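Local coordinates for 2-dehydro-3-deoxyphosphogluconate aldolase (Vibrio fischeri, PDB 3NZR), which belongs to the KDGP aldolase family of the TIM-barrel clan, with a sheet of parallel strands wrapped by helices, and is modelled here with magnesium, at residues V23-D28 and T231-V236; E198-I203 and L240-K245; E54-Y59 and V67-G72; V41-Y46 and S79-L84. All blocks are in the same frame, centred on the assembly; numbering follows the deposited sequence.

Interaction 1 (V23-D28 and T231-V236)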
loop_
_atom_site.group_PDB
_atom_site.type_symbol
_atom_site.label_atom_id
_atom_site.label_comp_id
_atom_site.label_asym_id
_atom_site.label_seq_id
_atom_site.Cartn_x
_atom_site.Cartn_y
_atom_site.Cartn_z
ATOM N N VAL A 23 -30.012 -5.057 -11.887
ATOM C CA VAL A 23 -29.557 -6.267 -12.544
ATOM C C VAL A 23 -30.018 -6.315 -13.994
ATOM O O VAL A 23 -29.276 -6.778 -14.854
ATOM C CB VAL A 23 -30.043 -7.543 -11.780
ATOM C CG1 VAL A 23 -29.876 -8.822 -12.628
ATOM C CG2 VAL A 23 -29.243 -7.667 -10.548
ATOM N N ASP A 24 -31.222 -5.845 -14.266
ATOM C CA ASP A 24 -31.787 -5.912 -15.630
ATOM C C ASP A 24 -31.074 -4.896 -16.553
ATOM O O ASP A 24 -30.768 -5.154 -17.757
ATOM C CB ASP A 24 -33.292 -5.623 -15.587
ATOM C CG ASP A 24 -33.969 -5.793 -16.956
ATOM O OD1 ASP A 24 -33.762 -6.846 -17.605
ATOM O OD2 ASP A 24 -34.685 -4.851 -17.391
ATOM N N ASN A 25 -30.773 -3.746 -15.959
ATOM C CA ASN A 25 -30.016 -2.729 -16.657
ATOM C C ASN A 25 -28.657 -3.308 -17.038
ATOM O O ASN A 25 -28.177 -3.079 -18.151
ATOM C CB ASN A 25 -29.920 -1.489 -15.780
ATOM C CG ASN A 25 -29.314 -0.281 -16.481
ATOM O OD1 ASN A 25 -28.580 0.492 -15.847
ATOM N ND2 ASN A 25 -29.682 -0.056 -17.727
ATOM N N ALA A 26 -28.024 -3.998 -16.084
ATOM C CA ALA A 26 -26.733 -4.639 -16.335
ATOM C C ALA A 26 -26.732 -5.606 -17.538
ATOM O O ALA A 26 -25.836 -5.541 -18.376
ATOM C CB ALA A 26 -26.232 -5.362 -15.119
ATOM N N ALA A 27 -27.728 -6.479 -17.607
ATOM C CA ALA A 27 -27.957 -7.343 -18.794
ATOM C C ALA A 27 -28.006 -6.545 -20.084
ATOM O O ALA A 27 -27.338 -6.909 -21.078
ATOM C CB ALA A 27 -29.248 -8.158 -18.627
ATOM N N ASP A 28 -28.807 -5.456 -20.080
ATOM C CA ASP A 28 -28.951 -4.621 -21.286
ATOM C C ASP A 28 -27.638 -3.947 -21.643
ATOM O O ASP A 28 -27.289 -3.840 -22.791
ATOM C CB ASP A 28 -30.061 -3.539 -21.136
ATOM C CG ASP A 28 -31.496 -4.137 -20.994
ATOM O OD1 ASP A 28 -31.670 -5.384 -21.050
ATOM O OD2 ASP A 28 -32.446 -3.323 -20.793
ATOM N N THR A 231 -28.547 3.304 -16.701
ATOM C CA THR A 231 -27.617 3.722 -17.720
ATOM C C THR A 231 -28.276 3.358 -19.071
ATOM O O THR A 231 -28.775 2.261 -19.205
ATOM C CB THR A 231 -26.226 3.024 -17.540
ATOM O OG1 THR A 231 -25.540 3.560 -16.365
ATOM C CG2 THR A 231 -25.374 3.180 -18.813
ATOM N N ARG A 232 -28.254 4.278 -20.023
ATOM C CA ARG A 232 -28.966 4.096 -21.280
ATOM C C ARG A 232 -28.210 3.140 -22.163
ATOM O O ARG A 232 -27.062 3.442 -22.577
ATOM C CB ARG A 232 -29.085 5.398 -22.047
ATOM C CG ARG A 232 -29.875 6.461 -21.380
ATOM C CD ARG A 232 -30.020 7.631 -22.321
ATOM N NE ARG A 232 -30.495 8.727 -21.520
ATOM C CZ ARG A 232 -29.745 9.667 -20.959
ATOM N NH1 ARG A 232 -28.438 9.741 -21.166
ATOM N NH2 ARG A 232 -30.340 10.585 -20.211
ATOM N N PRO A 233 -28.843 2.005 -22.493
ATOM C CA PRO A 233 -28.142 1.039 -23.367
ATOM C C PRO A 233 -27.786 1.645 -24.712
ATOM O O PRO A 233 -26.718 1.361 -25.275
ATOM C CB PRO A 233 -29.142 -0.108 -23.459
ATOM C CG PRO A 233 -29.814 -0.047 -22.148
ATOM C CD PRO A 233 -30.067 1.422 -21.971
ATOM N N GLU A 234 -28.637 2.524 -25.214
ATOM C CA GLU A 234 -28.332 3.183 -26.506
ATOM C C GLU A 234 -27.063 4.064 -26.474
ATOM O O GLU A 234 -26.364 4.222 -27.487
ATOM C CB GLU A 234 -29.570 3.952 -27.072
ATOM C CG GLU A 234 -29.962 5.210 -26.287
ATOM C CD GLU A 234 -31.079 4.995 -25.246
ATOM O OE1 GLU A 234 -31.874 5.971 -25.043
ATOM O OE2 GLU A 234 -31.164 3.879 -24.638
ATOM N N ASP A 235 -26.763 4.662 -25.315
ATOM C CA ASP A 235 -25.515 5.417 -25.129
ATOM C C ASP A 235 -24.248 4.531 -25.010
ATOM O O ASP A 235 -23.184 4.875 -25.538
ATOM C CB ASP A 235 -25.604 6.328 -23.900
ATOM C CG ASP A 235 -26.588 7.529 -24.105
ATOM O OD1 ASP A 235 -27.254 7.630 -25.152
ATOM O OD2 ASP A 235 -26.684 8.373 -23.183
ATOM N N VAL A 236 -24.370 3.405 -24.312
ATOM C CA VAL A 236 -23.358 2.351 -24.301
ATOM C C VAL A 236 -23.011 1.901 -25.745
ATOM O O VAL A 236 -21.828 1.715 -26.060
ATOM C CB VAL A 236 -23.819 1.212 -23.408
ATOM C CG1 VAL A 236 -22.854 -0.013 -23.456
ATOM C CG2 VAL A 236 -23.904 1.708 -21.969
#
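N25 and T231 join in a polar side-chain-to-backbone clasp that ties helix 23-32, the first helix of the chain, to the residues just before helix 233-247, the last one. The carboxamide of N25 takes both polar backbone atoms of T231: ND2 gives its hydrogen to T231 O at 2.9 Å, and OD1 accepts from T231 N at 2.9 Å. The first bond is almost straight (176°), running in the amide plane of N25 and onto a lone pair of the carbonyl. The second is more bent, with T231 N tilted from the plane of the N25 carbonyl. Because CG of N25 lies anti to the backbone N (chi1 -172°), the amide reaches from the helix to the extended backbone at T231. Asparagine suits this place, since one flat group offers a donor and an acceptor side by side; OD1 also receives G21 N, so three bonds fix the rotation of the buried amide. The hydroxyl of T231 works elsewhere, bonded to L19 O.

Beside the clasp the contact is apolar and thin: CG of P233 rests on CB of D28 at 3.6 Å, touching the stem of the side chain and not its carboxylate. Proline fits the first turn of a helix, where its missing N-H costs no helical bond. R232, at the N-cap, turns away from helix 23-32 and meets D235 in a salt bridge (NH1 to OD2, 3.0 Å). The arrangement is consistent with a TIM-barrel fold, in which the last helix comes round beside the first.

Interaction 2 (E198-I203 and L240-K245)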
loop_
_atom_site.group_PDB
_atom_site.type_symbol
_atom_site.label_atom_id
_atom_site.label_comp_id
_atom_site.label_asym_id
_atom_site.label_seq_id
_atom_site.Cartn_x
_atom_site.Cartn_y
_atom_site.Cartn_z
ATOM N N GLU A 198 -19.768 13.712 -26.041
ATOM C CA GLU A 198 -19.240 14.748 -26.933
ATOM C C GLU A 198 -17.748 14.901 -26.784
ATOM O O GLU A 198 -17.106 15.331 -27.708
ATOM C CB GLU A 198 -19.911 16.112 -26.658
ATOM C CG GLU A 198 -21.349 16.148 -27.097
ATOM C CD GLU A 198 -22.256 15.431 -26.132
ATOM O OE1 GLU A 198 -21.952 15.318 -24.896
ATOM O OE2 GLU A 198 -23.286 14.975 -26.637
ATOM N N ASN A 199 -17.201 14.558 -25.611
ATOM C CA ASN A 199 -15.739 14.622 -25.431
ATOM C C ASN A 199 -15.014 13.259 -25.367
ATOM O O ASN A 199 -13.822 13.228 -25.199
ATOM C CB ASN A 199 -15.364 15.453 -24.194
ATOM C CG ASN A 199 -15.890 14.859 -22.893
ATOM O OD1 ASN A 199 -16.170 13.643 -22.780
ATOM N ND2 ASN A 199 -16.038 15.727 -21.896
ATOM N N TYR A 200 -15.745 12.164 -25.468
ATOM C CA TYR A 200 -15.197 10.803 -25.329
ATOM C C TYR A 200 -14.108 10.609 -26.370
ATOM O O TYR A 200 -13.021 10.150 -26.087
ATOM C CB TYR A 200 -16.287 9.732 -25.574
ATOM C CG TYR A 200 -15.786 8.337 -25.512
ATOM C CD1 TYR A 200 -15.385 7.758 -24.263
ATOM C CD2 TYR A 200 -15.706 7.561 -26.644
ATOM C CE1 TYR A 200 -14.953 6.452 -24.206
ATOM C CE2 TYR A 200 -15.237 6.263 -26.605
ATOM C CZ TYR A 200 -14.852 5.695 -25.382
ATOM O OH TYR A 200 -14.409 4.383 -25.358
ATOM N N GLU A 201 -14.415 10.927 -27.594
ATOM C CA GLU A 201 -13.432 10.684 -28.654
ATOM C C GLU A 201 -12.119 11.436 -28.429
ATOM O O GLU A 201 -11.064 10.848 -28.528
ATOM C CB GLU A 201 -14.029 10.950 -30.031
ATOM C CG GLU A 201 -15.016 9.843 -30.448
ATOM C CD GLU A 201 -16.072 10.276 -31.512
ATOM O OE1 GLU A 201 -16.260 9.511 -32.467
ATOM O OE2 GLU A 201 -16.736 11.337 -31.369
ATOM N N GLU A 202 -12.191 12.709 -28.095
ATOM C CA GLU A 202 -10.978 13.516 -27.964
ATOM C C GLU A 202 -10.144 13.071 -26.755
ATOM O O GLU A 202 -8.945 13.066 -26.819
ATOM C CB GLU A 202 -11.317 15.004 -27.842
ATOM C CG GLU A 202 -10.199 15.927 -28.283
ATOM C CD GLU A 202 -10.588 17.403 -28.207
ATOM O OE1 GLU A 202 -11.776 17.728 -28.385
ATOM O OE2 GLU A 202 -9.693 18.247 -27.965
ATOM N N ILE A 203 -10.814 12.687 -25.679
ATOM C CA ILE A 203 -10.137 12.184 -24.477
ATOM C C ILE A 203 -9.476 10.847 -24.767
ATOM O O ILE A 203 -8.290 10.647 -24.381
ATOM C CB ILE A 203 -11.121 12.054 -23.322
ATOM C CG1 ILE A 203 -11.573 13.434 -22.858
ATOM C CG2 ILE A 203 -10.540 11.249 -22.140
ATOM C CD1 ILE A 203 -12.740 13.373 -21.893
ATOM N N LEU A 240 -19.599 2.309 -27.821
ATOM C CA LEU A 240 -18.921 1.128 -28.415
ATOM C C LEU A 240 -18.605 1.450 -29.864
ATOM O O LEU A 240 -17.497 1.184 -30.310
ATOM C CB LEU A 240 -19.728 -0.157 -28.350
ATOM C CG LEU A 240 -19.161 -1.416 -29.043
ATOM C CD1 LEU A 240 -17.853 -1.973 -28.316
ATOM C CD2 LEU A 240 -20.234 -2.539 -29.160
ATOM N N ASP A 241 -19.553 2.043 -30.575
ATOM C CA ASP A 241 -19.324 2.341 -31.982
ATOM C C ASP A 241 -18.217 3.405 -32.144
ATOM O O ASP A 241 -17.382 3.305 -33.024
ATOM C CB ASP A 241 -20.603 2.815 -32.628
ATOM C CG ASP A 241 -21.586 1.665 -32.956
ATOM O OD1 ASP A 241 -21.217 0.456 -32.900
ATOM O OD2 ASP A 241 -22.752 2.007 -33.258
HETATM N N MSE A 242 -18.225 4.416 -31.270
HETATM C CA MSE A 242 -17.149 5.382 -31.214
HETATM C C MSE A 242 -15.806 4.721 -30.960
HETATM O O MSE A 242 -14.795 5.093 -31.580
HETATM C CB MSE A 242 -17.400 6.449 -30.133
HETATM C CG MSE A 242 -18.476 7.427 -30.499
HETATM SE SE MSE A 242 -18.786 8.769 -29.039
HETATM C CE MSE A 242 -20.141 9.895 -29.972
ATOM N N THR A 243 -15.803 3.713 -30.102
ATOM C CA THR A 243 -14.566 3.020 -29.807
ATOM C C THR A 243 -14.070 2.245 -31.077
ATOM O O THR A 243 -12.891 2.290 -31.430
ATOM C CB THR A 243 -14.775 2.114 -28.586
ATOM O OG1 THR A 243 -15.171 2.945 -27.457
ATOM C CG2 THR A 243 -13.513 1.276 -28.254
ATOM N N LYS A 244 -14.993 1.648 -31.822
ATOM C CA LYS A 244 -14.601 0.865 -33.012
ATOM C C LYS A 244 -14.021 1.789 -34.059
ATOM O O LYS A 244 -12.981 1.454 -34.674
ATOM C CB LYS A 244 -15.799 0.129 -33.603
ATOM C CG LYS A 244 -16.393 -0.858 -32.671
ATOM C CD LYS A 244 -17.496 -1.684 -33.322
ATOM C CE LYS A 244 -17.971 -2.792 -32.382
ATOM N NZ LYS A 244 -19.081 -3.595 -32.993
ATOM N N LYS A 245 -14.664 2.945 -34.218
ATOM C CA LYS A 245 -14.180 4.006 -35.092
ATOM C C LYS A 245 -12.841 4.621 -34.680
ATOM O O LYS A 245 -12.097 5.077 -35.548
ATOM C CB LYS A 245 -15.210 5.108 -35.213
ATOM C CG LYS A 245 -14.784 6.250 -36.124
ATOM C CD LYS A 245 -15.938 7.194 -36.419
ATOM C CE LYS A 245 -15.449 8.440 -37.186
ATOM N NZ LYS A 245 -16.339 9.642 -37.037
HETATM O O HOH W 1 -14.530 7.596 -33.087
#
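Y200 holds CG anti to its own N (chi1 177°), which carries the ring across to helix 233-247, while M242 has CG beside the backbone N (chi1 -73°) and an extended chain beyond, which sends its tip back toward helix 200-209. The two helices, neighbours in the outer layer of the TIM barrel, thereby interlock through a Met-aromatic contact and one buried hydrogen bond. M242 is a selenomethionine, and its SE lies 5.3 Å from the centroid of the Y200 ring, placed obliquely between face and edge; CB of M242 adds a contact of 4.0 Å to CD2 of Y200. A long, flexible, polarisable side chain is well suited to packing between two helices.

At the far end of the ring, Y200 OH donates to T243 OG1 at 2.7 Å. The threonine oxygen sits at the ring edge, close to its plane, and is bonded in turn to L239 O one turn back in its own helix, so both buried hydroxyls find partners. Y200 and T243 also rest on L16 of strand 16-19, which places this part of the seam against the barrel wall.

Toward solvent, the chain of E201 runs across M242 at about a right angle, with OE1 3.6 Å from CG of M242. K245 is near but does not close a salt bridge: its NZ is 4.6 Å from E201 OE1, a distance at which the charges may still attract weakly. Instead a water bridges the helices, donating to E201 OE1 at 2.7 Å and to M242 O at 2.9 Å.

Interaction 3 (E54-Y59 and V67-G72)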
loop_
_atom_site.group_PDB
_atom_site.type_symbol
_atom_site.label_atom_id
_atom_site.label_comp_id
_atom_site.label_asym_id
_atom_site.label_seq_id
_atom_site.Cartn_x
_atom_site.Cartn_y
_atom_site.Cartn_z
ATOM N N GLU A 54 -24.017 -10.660 -1.844
ATOM C CA GLU A 54 -25.203 -11.390 -2.401
ATOM C C GLU A 54 -25.783 -10.716 -3.627
ATOM O O GLU A 54 -26.088 -11.357 -4.627
ATOM C CB GLU A 54 -26.300 -11.541 -1.325
ATOM C CG GLU A 54 -25.931 -12.563 -0.241
ATOM C CD GLU A 54 -27.065 -12.806 0.806
ATOM O OE1 GLU A 54 -28.243 -12.410 0.526
ATOM O OE2 GLU A 54 -26.776 -13.401 1.895
ATOM N N ASP A 55 -25.913 -9.394 -3.565
ATOM C CA ASP A 55 -26.435 -8.653 -4.727
ATOM C C ASP A 55 -25.427 -8.713 -5.862
ATOM O O ASP A 55 -25.766 -9.051 -7.000
ATOM C CB ASP A 55 -26.748 -7.185 -4.391
ATOM C CG ASP A 55 -27.970 -6.650 -5.135
ATOM O OD1 ASP A 55 -28.899 -7.455 -5.431
ATOM O OD2 ASP A 55 -28.027 -5.431 -5.405
HETATM N N MSE A 56 -24.171 -8.418 -5.561
HETATM C CA MSE A 56 -23.204 -8.416 -6.644
HETATM C C MSE A 56 -23.101 -9.722 -7.403
HETATM O O MSE A 56 -22.855 -9.694 -8.584
HETATM C CB MSE A 56 -21.855 -7.907 -6.181
HETATM C CG MSE A 56 -21.932 -6.429 -6.152
HETATM SE SE MSE A 56 -20.302 -5.707 -5.455
HETATM C CE MSE A 56 -20.929 -3.966 -4.759
ATOM N N LYS A 57 -23.365 -10.841 -6.751
ATOM C CA LYS A 57 -23.390 -12.101 -7.449
ATOM C C LYS A 57 -24.458 -12.120 -8.542
ATOM O O LYS A 57 -24.248 -12.662 -9.619
ATOM C CB LYS A 57 -23.584 -13.242 -6.473
ATOM C CG LYS A 57 -22.279 -13.605 -5.669
ATOM C CD LYS A 57 -22.425 -14.913 -4.854
ATOM C CE LYS A 57 -23.705 -14.947 -4.001
ATOM N NZ LYS A 57 -23.881 -16.204 -3.219
ATOM N N LYS A 58 -25.590 -11.493 -8.311
ATOM C CA LYS A 58 -26.624 -11.456 -9.375
ATOM C C LYS A 58 -26.180 -10.636 -10.556
ATOM O O LYS A 58 -26.551 -10.909 -11.692
ATOM C CB LYS A 58 -27.937 -10.890 -8.859
ATOM C CG LYS A 58 -28.596 -11.815 -7.918
ATOM C CD LYS A 58 -29.576 -11.121 -6.987
ATOM C CE LYS A 58 -30.289 -12.182 -6.114
ATOM N NZ LYS A 58 -30.699 -11.589 -4.852
ATOM N N TYR A 59 -25.419 -9.585 -10.317
ATOM C CA TYR A 59 -24.915 -8.824 -11.454
ATOM C C TYR A 59 -23.869 -9.667 -12.226
ATOM O O TYR A 59 -23.773 -9.620 -13.443
ATOM C CB TYR A 59 -24.286 -7.522 -10.973
ATOM C CG TYR A 59 -25.277 -6.483 -10.528
ATOM C CD1 TYR A 59 -25.711 -5.523 -11.404
ATOM C CD2 TYR A 59 -25.746 -6.439 -9.233
ATOM C CE1 TYR A 59 -26.598 -4.542 -11.032
ATOM C CE2 TYR A 59 -26.640 -5.444 -8.836
ATOM C CZ TYR A 59 -27.068 -4.486 -9.770
ATOM O OH TYR A 59 -27.982 -3.487 -9.454
ATOM N N VAL A 67 -17.983 -7.373 -13.619
ATOM C CA VAL A 67 -18.475 -6.475 -12.618
ATOM C C VAL A 67 -17.291 -5.672 -12.072
ATOM O O VAL A 67 -16.163 -6.224 -11.943
ATOM C CB VAL A 67 -19.177 -7.277 -11.486
ATOM C CG1 VAL A 67 -19.342 -6.434 -10.242
ATOM C CG2 VAL A 67 -20.521 -7.826 -11.989
ATOM N N SER A 68 -17.556 -4.422 -11.711
ATOM C CA SER A 68 -16.560 -3.562 -11.124
ATOM C C SER A 68 -17.038 -3.132 -9.779
ATOM O O SER A 68 -18.043 -2.491 -9.681
ATOM C CB SER A 68 -16.360 -2.350 -12.061
ATOM O OG SER A 68 -15.502 -1.383 -11.477
ATOM N N VAL A 69 -16.356 -3.491 -8.714
ATOM C CA VAL A 69 -16.771 -3.114 -7.366
ATOM C C VAL A 69 -16.217 -1.717 -7.138
ATOM O O VAL A 69 -15.002 -1.518 -7.277
ATOM C CB VAL A 69 -16.186 -4.059 -6.289
ATOM C CG1 VAL A 69 -16.644 -3.624 -4.896
ATOM C CG2 VAL A 69 -16.614 -5.492 -6.614
ATOM N N GLY A 70 -17.117 -0.778 -6.771
ATOM C CA GLY A 70 -16.823 0.585 -6.559
ATOM C C GLY A 70 -16.980 1.036 -5.162
ATOM O O GLY A 70 -17.632 0.396 -4.332
ATOM N N LEU A 71 -16.331 2.145 -4.887
ATOM C CA LEU A 71 -16.423 2.768 -3.580
ATOM C C LEU A 71 -17.782 3.456 -3.432
ATOM O O LEU A 71 -18.639 3.069 -2.600
ATOM C CB LEU A 71 -15.286 3.756 -3.450
ATOM C CG LEU A 71 -13.891 3.086 -3.613
ATOM C CD1 LEU A 71 -12.841 3.936 -4.458
ATOM C CD2 LEU A 71 -13.378 2.819 -2.222
ATOM N N GLY A 72 -17.988 4.428 -4.257
ATOM C CA GLY A 72 -19.263 5.183 -4.249
ATOM C C GLY A 72 -19.084 6.601 -3.725
ATOM O O GLY A 72 -18.513 6.820 -2.668
#
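One turn apart on helix 49-61, M56 by its side chain and Y59 by its CB and backbone C meet V69 and V67 of strand 67-70, and the contact between the two segments is wholly apolar. The first pair is made near the end of a long chain, by its selenium: M56, a selenomethionine extended beyond CG, brings SE to 3.9 Å from CG2 of V69, the two side chains meeting at about a right angle. The arm reaches from helix to sheet, and it also touches V41 on the neighbouring strand and I85 and V89 on helix 79-89.

The second pair is made close to the backbone. CG2 of V67 lies 3.8 Å from C of Y59 and 3.9 Å from CB of Y59, so the valine methyl packs on the root of the tyrosine while the ring leads off toward A26 and V23 of helix 23-32. In V67, chi1 of 163° sets CG1 anti to N and CG2 anti to the carbonyl carbon; V69 is alike, and in both CG2 is the methyl that meets the helix. Branched, compact valine suits a strand whose outer face must be covered closely.

S68, between the valines, has its CB directed away from the helix, and its OG makes weak hydrogen bonds with N17 and N95. Strand 37-42, helix 49-61 and strand 67-70 form a beta-alpha-beta crossover between parallel neighbouring strands, and this contact packs its helix on the second strand, as in TIM barrels.

Interaction 4 (V41-Y46 and S79-L84); sequences VLSKNY and SMMVSL
S43 and V82 form the closely packed part of this contact. CG2 of V82 sits 3.7 Å from OG of S43 and 3.8 Å from CB of S43, so one methyl meets both side-chain atoms of the serine. With OG between its backbone N and carbonyl carbon (chi1 82°), the serine hydroxyl lies against the valine yet is hydrogen-bonded to Q78 OE1, its strongest partner, and to L71 O, two acceptors that presumably share its single hydrogen. A small residue with a hydroxyl fits here: it lets strand end and helix come close, with CA atoms of S43 and V82 6.3 Å apart, and its hydroxyl still finds polar partners in Q78 and L71.

In the TIM-barrel layout this is the place where strand 37-42 runs out at its C-terminal end into a short 3-10 turn, residues 43-45, beside the start of helix 79-89, which follows the next strand, 67-70. The turn is held by N45 N bonding to L42 O at 3.0 Å and Y46 N to S43 O at 3.2 Å.

The looser side belongs to M81, a selenomethionine that is partly open to solvent. Its chain leaves extended and then bends at the last torsion (chi3 -83°), and SE approaches no nearer than 4.1 Å to S43 O and 4.4 Å to CB of S43. The same side chain leans on V49 of helix 49-61.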
loop_
_atom_site.group_PDB
_atom_site.type_symbol
_atom_site.label_atom_id
_atom_site.label_comp_id
_atom_site.label_asym_id
_atom_site.label_seq_id
_atom_site.Cartn_x
_atom_site.Cartn_y
_atom_site.Cartn_z
ATOM N N VAL A 41 -20.957 -1.530 -9.608
ATOM C CA VAL A 41 -21.877 -1.682 -8.522
ATOM C C VAL A 41 -21.156 -1.076 -7.309
ATOM O O VAL A 41 -19.971 -1.387 -7.042
ATOM C CB VAL A 41 -22.278 -3.170 -8.345
ATOM C CG1 VAL A 41 -23.504 -3.297 -7.379
ATOM C CG2 VAL A 41 -22.716 -3.818 -9.714
ATOM N N LEU A 42 -21.829 -0.200 -6.572
ATOM C CA LEU A 42 -21.176 0.618 -5.537
ATOM C C LEU A 42 -21.410 0.128 -4.090
ATOM O O LEU A 42 -22.568 -0.055 -3.660
ATOM C CB LEU A 42 -21.631 2.059 -5.655
ATOM C CG LEU A 42 -21.466 2.606 -7.091
ATOM C CD1 LEU A 42 -21.970 4.032 -7.225
ATOM C CD2 LEU A 42 -20.081 2.548 -7.503
ATOM N N SER A 43 -20.300 -0.065 -3.382
ATOM C CA SER A 43 -20.294 -0.559 -1.998
ATOM C C SER A 43 -21.166 0.311 -1.109
ATOM O O SER A 43 -21.876 -0.211 -0.278
ATOM C CB SER A 43 -18.873 -0.652 -1.434
ATOM O OG SER A 43 -18.378 0.566 -0.966
ATOM N N LYS A 44 -21.164 1.615 -1.331
ATOM C CA LYS A 44 -21.911 2.528 -0.475
ATOM C C LYS A 44 -23.426 2.351 -0.539
ATOM O O LYS A 44 -24.144 2.928 0.289
ATOM C CB LYS A 44 -21.649 3.987 -0.874
ATOM C CG LYS A 44 -21.750 4.968 0.314
ATOM C CD LYS A 44 -21.271 6.368 -0.105
ATOM C CE LYS A 44 -21.608 7.410 0.968
ATOM N NZ LYS A 44 -22.929 8.081 0.670
ATOM N N ASN A 45 -23.905 1.661 -1.549
ATOM C CA ASN A 45 -25.326 1.464 -1.740
ATOM C C ASN A 45 -25.850 0.285 -0.941
ATOM O O ASN A 45 -26.944 -0.167 -1.164
ATOM C CB ASN A 45 -25.637 1.230 -3.215
ATOM C CG ASN A 45 -25.555 2.478 -4.040
ATOM O OD1 ASN A 45 -25.662 3.556 -3.551
ATOM N ND2 ASN A 45 -25.333 2.316 -5.303
ATOM N N TYR A 46 -25.024 -0.248 -0.068
ATOM C CA TYR A 46 -25.365 -1.422 0.699
ATOM C C TYR A 46 -24.937 -1.231 2.140
ATOM O O TYR A 46 -23.969 -0.585 2.409
ATOM C CB TYR A 46 -24.718 -2.692 0.151
ATOM C CG TYR A 46 -25.080 -3.026 -1.235
ATOM C CD1 TYR A 46 -26.201 -3.763 -1.527
ATOM C CD2 TYR A 46 -24.330 -2.580 -2.278
ATOM C CE1 TYR A 46 -26.549 -4.069 -2.828
ATOM C CE2 TYR A 46 -24.676 -2.861 -3.574
ATOM C CZ TYR A 46 -25.796 -3.600 -3.838
ATOM O OH TYR A 46 -26.109 -3.842 -5.115
ATOM N N SER A 79 -13.061 2.052 1.415
ATOM C CA SER A 79 -11.935 1.241 0.899
ATOM C C SER A 79 -11.911 -0.158 1.474
ATOM O O SER A 79 -11.828 -1.116 0.717
ATOM C CB SER A 79 -10.618 1.948 1.204
ATOM O OG SER A 79 -9.559 1.255 0.636
HETATM N N MSE A 80 -11.993 -0.282 2.802
HETATM C CA MSE A 80 -11.904 -1.621 3.361
HETATM C C MSE A 80 -13.094 -2.476 2.947
HETATM O O MSE A 80 -12.977 -3.664 2.684
HETATM C CB MSE A 80 -11.720 -1.598 4.857
HETATM C CG MSE A 80 -11.567 -2.976 5.456
HETATM SE SE MSE A 80 -10.065 -4.148 4.724
HETATM C CE MSE A 80 -8.549 -3.255 5.747
HETATM N N MSE A 81 -14.261 -1.868 2.855
HETATM C CA MSE A 81 -15.412 -2.629 2.467
HETATM C C MSE A 81 -15.297 -3.136 1.064
HETATM O O MSE A 81 -15.686 -4.244 0.777
HETATM C CB MSE A 81 -16.679 -1.784 2.619
HETATM C CG MSE A 81 -17.957 -2.602 2.586
HETATM SE SE MSE A 81 -19.528 -1.450 2.823
HETATM C CE MSE A 81 -19.528 -1.329 4.828
ATOM N N VAL A 82 -14.722 -2.324 0.153
ATOM C CA VAL A 82 -14.493 -2.796 -1.175
ATOM C C VAL A 82 -13.541 -3.955 -1.203
ATOM O O VAL A 82 -13.779 -4.861 -1.935
ATOM C CB VAL A 82 -14.003 -1.616 -2.118
ATOM C CG1 VAL A 82 -13.438 -2.235 -3.427
ATOM C CG2 VAL A 82 -15.159 -0.649 -2.376
ATOM N N SER A 83 -12.466 -3.979 -0.385
ATOM C CA SER A 83 -11.561 -5.020 -0.361
ATOM C C SER A 83 -12.245 -6.263 0.148
ATOM O O SER A 83 -12.060 -7.323 -0.470
ATOM C CB SER A 83 -10.393 -4.707 0.597
ATOM O OG SER A 83 -9.514 -3.669 0.118
ATOM N N LEU A 84 -13.008 -6.175 1.239
ATOM C CA LEU A 84 -13.653 -7.371 1.829
ATOM C C LEU A 84 -14.739 -7.898 0.876
ATOM O O LEU A 84 -14.884 -9.081 0.672
ATOM C CB LEU A 84 -14.330 -7.023 3.142
ATOM C CG LEU A 84 -13.350 -6.663 4.241
ATOM C CD1 LEU A 84 -14.109 -6.150 5.461
ATOM C CD2 LEU A 84 -12.572 -7.901 4.624
#

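In the fold
Interactions 3 and 4 are the closest pair, centres about 8 Å apart, and both reach the same sheet through neighbouring strands 37-42 and 67-70: G70 O and S43 N, 2.9 Å apart, probably share a hydrogen bond, as do D55 OD2 and Y46 OH at 2.5 Å. Interaction 1 adjoins interaction 3 along the ring of helices, where CB of A26 packs 3.8 Å from CD1 of Y59; their centres are about 15 Å apart. Interaction 2 continues interaction 1 down helix 233-247, with centres about 18 Å apart. Interactions 2 and 4, about 30 Å apart, lie on opposite sides of the chain's centre. A magnesium ion lies about 10 Å from the side chain of Y200 in interaction 2.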